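Probable glutamine synthetase (Pseudomonas aeruginosa, PDB 4HPP) is a probable member of the glutamine synthetase family that carries a magnesium ion and glutamic acid in the pocket of its catalytic domain. Local coordinates at residues P105-P108 and R109-L112; L112-E115 and V116-R120; Q194-A197 and A198-A202; G353-G356 and I357-L361. All coordinates share one frame; numbering follows the deposited sequence.

Contact 1 of 4, residues P105-P108 and R109-L112; sequences PACP and RSLL
Arg109 sets its CB 4.1 Å from Cys107 SG, where the loop turns into helix 108-121. From there the arginine leads away from the loop, with a bend about the CG-CD bond (chi3 92°). Its guanidinium makes salt bridges to Asp200 and Asp71, and its NE is hydrogen-bonded to Asn95. The guanidinium therefore ties the start of this helix to helix 196-216 and to strands 66-78 and 89-97.

Ser110 brings the main capping contact. Its backbone N-H points almost straight at the thiol sulfur, with Ser110 N to Cys107 SG at 3.4 Å and an angle of 172° at the hydrogen. Cys107 is thus the N-cap of the helix, and a sulfur fills the acceptor role at this position. SG stands anti to the cysteine's own backbone N (chi1 177°), which sets it in line with the N-H of Ser110. Ser110 OG lies alongside the sulfur, 3.6 Å from Cys107 SG. The positive end of the helix would probably polarise the thiol.

Leu111 N gives the first regular helical bond, to Cys107 O at 3.0 Å. Its CB packs over Pro108 O at 3.6 Å, and its side chain continues toward helices 342-358 and 410-427.

Leu112 N follows with a bond to Pro108 O at 3.1 Å. Its CB passes the same carbonyl oxygen, while its side chain touches Ala347.

Contact 2 of 4, residues L112-E115 and V116-R120; sequences LRAE and VERYR
The guanidinium of Arg118 lies with one face over the backbone of the preceding turn. Ala114 O sits 3.4 Å above the plane of the Arg118 group, and Glu115 CA covers the same face; both are offset toward the rim. The ring of Tyr119 is met at its edge instead. Glu115 O lies in the ring plane, 3.2 Å from Tyr119 CD1.

One carboxylate oxygen, Glu115 OE1, carries the salt bridge. Arg118 NE reaches Glu115 OE1 at 2.6 Å, and NH2 adds a weak second bond. Both are bent, the first at 132°, because one oxygen is shared between two N-H groups. The planes of carboxylate and guanidinium stand 60° apart. Glu115 CG is anti to the backbone N, and the chain then folds at chi2 (63°), which carries the carboxylate forward along the helix toward Arg118. Glu115 OE2 passes the Tyr119 ring, 3.5 Å from Tyr119 CE1, and forms a salt bridge with Arg354. The carboxylate thus serves two neighbouring arginines, Arg118 and Arg354, which would probably favour its charged form.

Tyr119 OH is hydrogen-bonded to Leu350 O and Trp266. Elsewhere along the helix Leu112 CD1 touches Val116 CG2 at 3.7 Å, an apolar pair one turn apart. The backbone is held by regular bonds, such as Val116 N to Leu112 O at 2.9 Å. An i, i+3 salt bridge beside i, i+4 packing is familiar helix chemistry; here Glu115 and Tyr119 face helix 342-358, and Leu112 also packs on helix 196-216.

Contact 3 of 4, residues Q194-A197 and A198-A202; sequences QGVA and AADRA
The first turn of helix 196-216 joins Val196 to Asp200, just after strand 185-194 of the catalytic-domain sheet. Gly195 makes the turn between strand and helix with a positive phi of 63°, a conformation that favours glycine. Its carbonyl starts the bonding. Ala198 N reaches Gly195 O at 3.0 Å, but from well above the carbonyl plane. Ala198 CB also crowds that oxygen, at 3.2 Å from Gly195 O.

Regular helical bonds follow. Asp200 N meets Val196 O at 2.9 Å, in the carbonyl plane, and Arg201 N meets Ala197 O at 2.8 Å.

The polar ends of Arg201 and Asp200 find partners beyond the turn. Arg201 makes a salt bridge to Glu173 and a hydrogen bond to Arg191 O, next to the sheet. Asp200 OD1 pairs with Arg109 and OD2 accepts from His343, so this carboxylate is held by two other helices. Asp200 CG is anti to the carbonyl carbon (chi1 -64°), which turns the carboxylate back over the preceding turn. There it crosses the valine side chain at a slant, and Val196 CG1 rests 3.7 Å from Asp200 OD2.

Contact 4 of 4, residues G353-G356 and I357-L361; sequences GRLG and IERRL
Gly353 O is gripped by two backbone N-H groups. Ile357 N reaches Gly353 O at 2.9 Å in the carbonyl plane, and Gly356 N adds a weak bond. Ile357 CG1 also lies against Gly353 O, at 3.5 Å. One residue on, Glu358 N meets Arg354 O at 2.8 Å, an almost straight bond of 172°.

The side chains of Arg354 and Glu358 run side by side in the same direction. Glu358 OE2 comes to the guanidinium edge, in its plane, 3.4 Å from Arg354 NH1. The hydrogen bond in this salt bridge is long and weak, though nearly straight, and the two planar groups are turned 67° apart. The stronger partner of Arg354 is Glu115 on helix 108-121, which takes NE; Glu407 also pairs with NH1. Arg354 therefore gathers three carboxylates. Its NH2 lies close to Arg118 NE, a like-charge approach that Glu115 probably offsets.

Leu355 and Arg359 also lie alongside each other. Leu355 CD2 rests over one face of the arginine's guanidinium, 3.9 Å from Arg359 NH2. Further back, the aliphatic part of Arg359 passes Leu355 O, while Arg359 N makes only a weak bond to it.

The chain leaves the helix at Arg359. Arg360 takes a left-handed backbone conformation (phi 26°), and this turns Leu361 back over the last turn. Leu361 N bonds to Gly356 O at 3.1 Å, and Arg360 N bonds to Ile357 O at 3.2 Å. Leu361 CD2 packs on Gly356 CA. Nested 6→1 and 5→2 bonds around a residue of positive phi make a Schellman motif, here closing helix 342-358.

Contact 1 is buried, and the other three are partly buried; contact 4, with centre about 23 Å from the centre of the chain, has the most exposed residues. Contacts 1 and 2 follow each other on helix 108-121 and share Leu112. Contact 3 starts helix 196-216, and contact 4 ends helix 342-358. Charge links them in pairs. Arg109 of contact 1 bonds to Asp200 of contact 3, and Glu115 of contact 2 to Arg354 of contact 4. Leu112 adds apolar packing on Ala199. Contact 4 touches contact 2 but neither contact 1 nor contact 3. Helix starts rely on a thiol cap or a glycine turn, while the helix end uses left-handed backbone geometry.

Contact 1 of 4, residues P105-P108 and R109-L112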
# COMPACT_ATOMS: atom_id res chain seq x y z
N PRO A 105 9.77 26.46 -47.92
CA PRO A 105 8.85 25.69 -48.78
C PRO A 105 8.36 24.33 -48.24
O PRO A 105 7.27 23.87 -48.63
CB PRO A 105 9.67 25.50 -50.10
CG PRO A 105 11.08 25.90 -49.77
CD PRO A 105 10.93 26.95 -48.70
N ALA A 106 9.14 23.66 -47.40
CA ALA A 106 8.64 22.38 -46.92
C ALA A 106 7.79 22.46 -45.60
O ALA A 106 7.44 21.41 -45.02
CB ALA A 106 9.75 21.35 -46.85
N CYS A 107 7.43 23.68 -45.17
CA CYS A 107 6.54 23.89 -44.01
C CYS A 107 5.04 23.69 -44.31
O CYS A 107 4.46 24.41 -45.16
CB CYS A 107 6.74 25.26 -43.37
SG CYS A 107 5.58 25.55 -41.99
N PRO A 108 4.40 22.76 -43.57
CA PRO A 108 3.05 22.35 -43.91
C PRO A 108 2.06 23.36 -43.43
O PRO A 108 1.13 23.63 -44.18
CB PRO A 108 2.88 20.98 -43.22
CG PRO A 108 4.24 20.62 -42.75
CD PRO A 108 4.98 21.92 -42.53
N ARG A 109 2.26 23.94 -42.24
CA ARG A 109 1.42 25.12 -41.80
C ARG A 109 1.41 26.29 -42.81
O ARG A 109 0.35 26.72 -43.27
CB ARG A 109 1.78 25.62 -40.39
CG ARG A 109 0.51 26.06 -39.66
CD ARG A 109 0.64 26.48 -38.21
NE ARG A 109 0.86 27.91 -38.16
CZ ARG A 109 0.08 28.76 -37.54
NH1 ARG A 109 0.43 30.01 -37.51
NH2 ARG A 109 -1.01 28.36 -36.92
N SER A 110 2.61 26.71 -43.23
CA SER A 110 2.79 27.75 -44.26
C SER A 110 2.04 27.44 -45.57
O SER A 110 1.24 28.28 -46.01
CB SER A 110 4.29 27.96 -44.55
OG SER A 110 4.92 28.75 -43.53
N LEU A 111 2.29 26.26 -46.17
CA LEU A 111 1.53 25.80 -47.35
C LEU A 111 0.02 25.97 -47.11
O LEU A 111 -0.66 26.58 -47.93
CB LEU A 111 1.81 24.35 -47.67
CG LEU A 111 0.73 23.63 -48.50
CD1 LEU A 111 0.57 24.34 -49.83
CD2 LEU A 111 1.05 22.16 -48.71
N LEU A 112 -0.51 25.47 -45.98
CA LEU A 112 -1.95 25.65 -45.79
C LEU A 112 -2.34 27.14 -45.70
O LEU A 112 -3.35 27.54 -46.28
CB LEU A 112 -2.56 24.83 -44.64
CG LEU A 112 -4.01 25.21 -44.21
CD1 LEU A 112 -5.02 24.96 -45.33
CD2 LEU A 112 -4.42 24.51 -42.94

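Contact 2 of 4, residues L112-E115 and V116-R120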
# COMPACT_ATOMS: atom_id res chain seq x y z
N LEU A 112 -0.51 25.47 -45.98
CA LEU A 112 -1.95 25.65 -45.79
C LEU A 112 -2.34 27.14 -45.70
O LEU A 112 -3.35 27.54 -46.28
CB LEU A 112 -2.56 24.83 -44.64
CG LEU A 112 -4.01 25.21 -44.21
CD1 LEU A 112 -5.02 24.96 -45.33
CD2 LEU A 112 -4.42 24.51 -42.94
N ARG A 113 -1.52 27.95 -45.03
CA ARG A 113 -1.80 29.38 -44.98
C ARG A 113 -1.75 30.11 -46.33
O ARG A 113 -2.33 31.18 -46.47
CB ARG A 113 -0.88 30.09 -44.02
CG ARG A 113 -1.23 31.57 -43.95
CD ARG A 113 -0.45 32.32 -42.88
NE ARG A 113 0.96 32.51 -43.25
CZ ARG A 113 1.95 31.68 -42.92
NH1 ARG A 113 1.70 30.58 -42.21
NH2 ARG A 113 3.19 31.95 -43.32
N ALA A 114 -1.02 29.56 -47.30
CA ALA A 114 -0.84 30.20 -48.60
C ALA A 114 -2.04 29.87 -49.45
O ALA A 114 -2.42 30.62 -50.37
CB ALA A 114 0.44 29.71 -49.27
N GLU A 115 -2.62 28.72 -49.14
CA GLU A 115 -3.73 28.15 -49.89
C GLU A 115 -5.00 28.79 -49.44
O GLU A 115 -5.89 29.08 -50.24
CB GLU A 115 -3.78 26.63 -49.67
CG GLU A 115 -4.94 25.91 -50.34
CD GLU A 115 -4.88 26.04 -51.85
OE1 GLU A 115 -3.82 26.47 -52.33
OE2 GLU A 115 -5.87 25.69 -52.54
N VAL A 116 -5.09 29.02 -48.14
CA VAL A 116 -6.18 29.86 -47.60
C VAL A 116 -6.19 31.31 -48.16
O VAL A 116 -7.23 31.76 -48.63
CB VAL A 116 -6.22 29.79 -46.07
CG1 VAL A 116 -7.29 30.72 -45.48
CG2 VAL A 116 -6.44 28.32 -45.66
N GLU A 117 -5.03 31.97 -48.13
CA GLU A 117 -4.79 33.20 -48.93
C GLU A 117 -5.36 33.14 -50.38
O GLU A 117 -6.21 33.97 -50.73
CB GLU A 117 -3.29 33.58 -48.95
CG GLU A 117 -2.92 34.92 -49.64
CD GLU A 117 -3.72 36.16 -49.16
OE1 GLU A 117 -3.73 37.19 -49.90
OE2 GLU A 117 -4.34 36.14 -48.06
N ARG A 118 -4.89 32.19 -51.20
CA ARG A 118 -5.39 31.94 -52.57
C ARG A 118 -6.90 31.75 -52.57
O ARG A 118 -7.59 32.08 -53.55
CB ARG A 118 -4.75 30.68 -53.20
CG ARG A 118 -3.26 30.78 -53.42
CD ARG A 118 -2.72 29.64 -54.25
NE ARG A 118 -2.46 28.37 -53.58
CZ ARG A 118 -1.33 28.06 -52.92
NH1 ARG A 118 -0.37 28.93 -52.76
NH2 ARG A 118 -1.18 26.86 -52.38
N TYR A 119 -7.41 31.17 -51.47
CA TYR A 119 -8.83 31.14 -51.29
C TYR A 119 -9.40 32.53 -51.05
O TYR A 119 -10.35 32.91 -51.75
CB TYR A 119 -9.23 30.17 -50.21
CG TYR A 119 -9.69 28.84 -50.77
CD1 TYR A 119 -8.75 27.85 -51.14
CD2 TYR A 119 -11.06 28.55 -50.93
CE1 TYR A 119 -9.14 26.61 -51.63
CE2 TYR A 119 -11.46 27.31 -51.41
CZ TYR A 119 -10.49 26.34 -51.77
OH TYR A 119 -10.87 25.12 -52.31
N ARG A 120 -8.81 33.29 -50.12
CA ARG A 120 -9.32 34.63 -49.79
C ARG A 120 -9.32 35.52 -51.05
O ARG A 120 -10.34 36.14 -51.36
CB ARG A 120 -8.52 35.29 -48.66
CG ARG A 120 -9.36 36.12 -47.66
CD ARG A 120 -8.56 37.10 -46.78
NE ARG A 120 -7.45 37.70 -47.52
CZ ARG A 120 -7.57 38.61 -48.50
NH1 ARG A 120 -8.77 39.04 -48.87
NH2 ARG A 120 -6.50 39.07 -49.13

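Contact 3 of 4, residues Q194-A197 and A198-A202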
# COMPACT_ATOMS: atom_id res chain seq x y z
N GLN A 194 -11.92 29.00 -38.81
CA GLN A 194 -11.66 29.45 -40.17
C GLN A 194 -10.22 29.25 -40.56
O GLN A 194 -9.35 29.52 -39.81
CB GLN A 194 -12.07 30.89 -40.33
CG GLN A 194 -12.14 31.35 -41.79
CD GLN A 194 -12.41 32.85 -41.92
OE1 GLN A 194 -12.43 33.41 -43.03
NE2 GLN A 194 -12.61 33.50 -40.80
N GLY A 195 -9.95 28.70 -41.73
CA GLY A 195 -8.59 28.61 -42.19
C GLY A 195 -7.67 27.75 -41.34
O GLY A 195 -7.95 26.57 -41.07
N VAL A 196 -6.54 28.36 -40.95
CA VAL A 196 -5.37 27.67 -40.42
C VAL A 196 -5.77 27.20 -39.03
O VAL A 196 -5.47 26.04 -38.63
CB VAL A 196 -4.14 28.60 -40.34
CG1 VAL A 196 -2.97 27.92 -39.66
CG2 VAL A 196 -3.69 29.06 -41.73
N ALA A 197 -6.50 28.07 -38.34
CA ALA A 197 -6.98 27.77 -37.01
C ALA A 197 -7.72 26.41 -37.01
O ALA A 197 -7.62 25.66 -36.04
CB ALA A 197 -7.85 28.92 -36.45
N ALA A 198 -8.40 26.07 -38.10
CA ALA A 198 -9.13 24.79 -38.19
C ALA A 198 -8.17 23.59 -38.09
O ALA A 198 -8.38 22.72 -37.24
CB ALA A 198 -10.01 24.72 -39.45
N ALA A 199 -7.08 23.59 -38.87
CA ALA A 199 -5.99 22.59 -38.69
C ALA A 199 -5.25 22.66 -37.33
O ALA A 199 -4.93 21.61 -36.74
CB ALA A 199 -5.01 22.65 -39.84
N ASP A 200 -5.00 23.87 -36.82
CA ASP A 200 -4.43 23.98 -35.45
C ASP A 200 -5.32 23.25 -34.45
O ASP A 200 -4.82 22.50 -33.57
CB ASP A 200 -4.25 25.43 -35.02
CG ASP A 200 -3.23 26.17 -35.89
OD1 ASP A 200 -3.07 27.39 -35.67
OD2 ASP A 200 -2.61 25.55 -36.79
N ARG A 201 -6.63 23.43 -34.62
CA ARG A 201 -7.61 22.74 -33.74
C ARG A 201 -7.43 21.20 -33.84
O ARG A 201 -7.34 20.51 -32.81
CB ARG A 201 -9.03 23.20 -34.05
CG ARG A 201 -10.12 22.75 -33.11
CD ARG A 201 -11.30 23.70 -33.25
NE ARG A 201 -10.98 25.00 -32.64
CZ ARG A 201 -11.81 26.04 -32.44
NH1 ARG A 201 -13.07 26.02 -32.78
NH2 ARG A 201 -11.33 27.12 -31.85
N ALA A 202 -7.29 20.70 -35.06
CA ALA A 202 -7.14 19.27 -35.21
C ALA A 202 -5.91 18.86 -34.39
O ALA A 202 -5.99 17.96 -33.57
CB ALA A 202 -7.00 18.92 -36.66

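Contact 4 of 4, residues G353-G356 and I357-L361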
# COMPACT_ATOMS: atom_id res chain seq x y z
N GLY A 353 -10.08 20.89 -54.64
CA GLY A 353 -11.33 21.64 -54.69
C GLY A 353 -11.15 22.89 -55.50
O GLY A 353 -11.92 23.15 -56.44
N ARG A 354 -10.12 23.67 -55.16
CA ARG A 354 -9.77 24.89 -55.92
C ARG A 354 -9.65 24.55 -57.40
O ARG A 354 -10.31 25.15 -58.21
CB ARG A 354 -8.46 25.54 -55.43
CG ARG A 354 -8.48 27.06 -55.22
CD ARG A 354 -7.09 27.73 -55.35
NE ARG A 354 -5.91 26.94 -54.94
CZ ARG A 354 -4.90 26.54 -55.74
NH1 ARG A 354 -4.92 26.86 -57.02
NH2 ARG A 354 -3.87 25.82 -55.28
N LEU A 355 -8.78 23.59 -57.73
CA LEU A 355 -8.64 23.11 -59.10
C LEU A 355 -9.99 22.72 -59.74
O LEU A 355 -10.17 22.81 -60.95
CB LEU A 355 -7.72 21.89 -59.13
CG LEU A 355 -6.24 22.18 -58.95
CD1 LEU A 355 -5.47 20.93 -59.27
CD2 LEU A 355 -5.85 23.32 -59.87
N GLY A 356 -10.93 22.25 -58.91
CA GLY A 356 -12.25 21.91 -59.39
C GLY A 356 -12.92 23.18 -59.85
O GLY A 356 -13.42 23.24 -60.96
N ILE A 357 -12.88 24.20 -58.99
CA ILE A 357 -13.54 25.46 -59.25
C ILE A 357 -12.94 26.23 -60.41
O ILE A 357 -13.68 26.75 -61.25
CB ILE A 357 -13.51 26.33 -57.98
CG1 ILE A 357 -14.35 25.65 -56.88
CG2 ILE A 357 -13.93 27.77 -58.29
CD1 ILE A 357 -14.12 26.20 -55.49
N GLU A 358 -11.61 26.30 -60.45
CA GLU A 358 -10.81 26.99 -61.50
C GLU A 358 -11.04 26.51 -62.94
O GLU A 358 -11.01 27.30 -63.88
CB GLU A 358 -9.30 26.92 -61.16
CG GLU A 358 -8.94 27.67 -59.87
CD GLU A 358 -7.46 27.72 -59.50
OE1 GLU A 358 -6.63 26.85 -59.93
OE2 GLU A 358 -7.13 28.69 -58.76
N ARG A 359 -11.25 25.21 -63.10
CA ARG A 359 -11.49 24.57 -64.40
C ARG A 359 -12.96 24.19 -64.62
O ARG A 359 -13.28 23.34 -65.45
CB ARG A 359 -10.59 23.33 -64.53
CG ARG A 359 -9.16 23.75 -64.25
CD ARG A 359 -8.15 22.63 -64.19
NE ARG A 359 -6.87 23.24 -63.80
CZ ARG A 359 -5.66 22.69 -63.92
NH1 ARG A 359 -5.47 21.45 -64.43
NH2 ARG A 359 -4.61 23.41 -63.54
N ARG A 360 -13.84 24.83 -63.84
CA ARG A 360 -15.27 24.55 -63.80
C ARG A 360 -15.58 23.11 -64.21
O ARG A 360 -16.30 22.87 -65.16
CB ARG A 360 -16.05 25.58 -64.63
CG ARG A 360 -15.95 27.01 -64.10
CD ARG A 360 -16.03 28.07 -65.22
NE ARG A 360 -15.05 27.80 -66.26
CZ ARG A 360 -13.91 28.47 -66.44
NH1 ARG A 360 -13.61 29.52 -65.67
NH2 ARG A 360 -13.10 28.09 -67.42
N LEU A 361 -14.98 22.18 -63.48
CA LEU A 361 -15.14 20.74 -63.60
C LEU A 361 -16.58 20.27 -63.33
O LEU A 361 -17.20 20.63 -62.32
CB LEU A 361 -14.16 20.06 -62.64
CG LEU A 361 -13.01 19.18 -63.16
CD1 LEU A 361 -12.34 19.73 -64.40
CD2 LEU A 361 -11.99 18.95 -62.06